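Local coordinates for protein CdiA toxin (Cupriavidus taiwanensis, PDB 5T87) that is the C-terminal domain of a contact-dependent growth inhibition protein, probably its toxic part, held in complex with the CdiI immunity protein, at residues 23-28 / 61-66. Sequence-based numbering, arbitrary orientation.
Sequences RRVSVD and NALVRG
Leu-63 of helix 57-64 faces Ser-26 of strand 21-27 with their CA atoms 7.0 Å apart, and the helix lies against one face of the antiparallel sheet. The leucine bridges the gap with its branched end. Val-25 CG2 sits in the fork of that end, 4.0 Å from both Leu-63 CG and Leu-63 CD1 and 4.1 Å from Leu-63 CD2. The valine methyl used is the one anti to its backbone N, and the two side chains cross obliquely. Leu-63 CD2 also reaches the strand backbone, 4.0 Å from Ser-26 C and 4.4 Å from Val-27 N, at the peptide linking these two residues. Val-25 and Val-27 both start toward the helix; Ser-26 between them, whose CB points away from it, hydrogen-bonds through OG to Val-10 O of helix 7-12. Phe-34 of the adjacent strand touches both Leu-63 and Val-27, and Leu-55 also packs on the leucine, whereas Val-15 and Val-17 of strand 15-18 also touch Val-25. No hydrogen bond or salt bridge joins the two segments: helix and sheet meet here through largely buried aliphatic groups and one methyl-to-peptide contact, in a small apolar contact whose hold is probably mainly hydrophobic.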
# COMPACT_ATOMS: atom_id res chain seq x y z
N ARG E 23 8.40 -0.90 2.78
CA ARG E 23 7.99 -1.70 1.62
C ARG E 23 9.00 -2.81 1.32
O ARG E 23 10.19 -2.54 1.16
CB ARG E 23 7.82 -0.81 0.40
CG ARG E 23 7.34 -1.55 -0.84
CD ARG E 23 6.74 -0.60 -1.87
NE ARG E 23 5.28 -0.53 -1.79
CZ ARG E 23 4.48 0.06 -2.69
NH1 ARG E 23 5.00 0.66 -3.76
NH2 ARG E 23 3.17 0.04 -2.51
N ARG E 24 8.49 -4.04 1.25
CA ARG E 24 9.27 -5.23 0.96
C ARG E 24 8.80 -5.86 -0.34
O ARG E 24 7.73 -5.52 -0.87
CB ARG E 24 9.12 -6.27 2.07
CG ARG E 24 9.28 -5.74 3.48
CD ARG E 24 9.28 -6.87 4.49
NE ARG E 24 10.51 -7.67 4.45
CZ ARG E 24 11.68 -7.32 5.01
NH1 ARG E 24 12.72 -8.14 4.91
NH2 ARG E 24 11.83 -6.17 5.66
N VAL E 25 9.60 -6.82 -0.82
CA VAL E 25 9.31 -7.59 -2.05
C VAL E 25 9.83 -9.03 -1.94
O VAL E 25 10.87 -9.26 -1.32
CB VAL E 25 9.88 -6.89 -3.31
CG1 VAL E 25 11.40 -6.72 -3.24
CG2 VAL E 25 9.49 -7.64 -4.58
N SER E 26 9.10 -9.97 -2.53
CA SER E 26 9.50 -11.39 -2.57
C SER E 26 9.03 -12.07 -3.86
O SER E 26 8.39 -11.44 -4.72
CB SER E 26 8.91 -12.12 -1.36
OG SER E 26 9.63 -13.30 -1.05
N VAL E 27 9.34 -13.36 -4.00
CA VAL E 27 8.81 -14.19 -5.09
C VAL E 27 8.36 -15.54 -4.53
O VAL E 27 9.07 -16.14 -3.71
CB VAL E 27 9.84 -14.36 -6.25
CG1 VAL E 27 11.14 -14.99 -5.77
CG2 VAL E 27 9.24 -15.15 -7.40
N ASP E 28 7.18 -16.01 -4.94
CA ASP E 28 6.63 -17.27 -4.44
C ASP E 28 7.41 -18.42 -5.10
O ASP E 28 7.35 -18.56 -6.33
CB ASP E 28 5.13 -17.36 -4.75
CG ASP E 28 4.40 -18.36 -3.86
OD1 ASP E 28 4.94 -19.46 -3.60
OD2 ASP E 28 3.28 -18.03 -3.42
N ASN E 61 16.13 -5.01 -8.87
CA ASN E 61 17.53 -5.07 -8.40
C ASN E 61 17.62 -5.87 -7.12
O ASN E 61 18.37 -6.85 -7.05
CB ASN E 61 18.10 -3.66 -8.14
CG ASN E 61 18.44 -2.90 -9.42
OD1 ASN E 61 18.75 -3.49 -10.46
ND2 ASN E 61 18.42 -1.58 -9.33
N ALA E 62 16.84 -5.45 -6.12
CA ALA E 62 16.78 -6.09 -4.81
C ALA E 62 16.28 -7.55 -4.84
O ALA E 62 16.59 -8.32 -3.93
CB ALA E 62 15.93 -5.26 -3.86
N LEU E 63 15.51 -7.91 -5.87
CA LEU E 63 15.18 -9.32 -6.12
C LEU E 63 16.36 -10.17 -6.65
O LEU E 63 16.82 -11.09 -5.97
CB LEU E 63 13.97 -9.45 -7.06
CG LEU E 63 12.58 -9.34 -6.43
CD1 LEU E 63 11.52 -9.37 -7.51
CD2 LEU E 63 12.34 -10.45 -5.41
N VAL E 64 16.84 -9.85 -7.86
CA VAL E 64 17.92 -10.63 -8.52
C VAL E 64 19.14 -10.72 -7.61
O VAL E 64 19.69 -11.81 -7.41
CB VAL E 64 18.38 -10.03 -9.89
CG1 VAL E 64 19.54 -10.85 -10.48
CG2 VAL E 64 17.24 -9.93 -10.90
N ARG E 65 19.54 -9.57 -7.06
CA ARG E 65 20.69 -9.47 -6.16
C ARG E 65 20.48 -10.21 -4.84
O ARG E 65 21.44 -10.71 -4.25
CB ARG E 65 21.01 -8.00 -5.90
CG ARG E 65 22.27 -7.74 -5.09
CD ARG E 65 22.91 -6.40 -5.43
NE ARG E 65 21.92 -5.34 -5.68
CZ ARG E 65 21.24 -4.67 -4.75
NH1 ARG E 65 21.41 -4.92 -3.45
NH2 ARG E 65 20.37 -3.73 -5.12
N GLY E 66 19.24 -10.29 -4.38
CA GLY E 66 18.90 -11.09 -3.20
C GLY E 66 19.05 -12.59 -3.38
O GLY E 66 19.10 -13.33 -2.40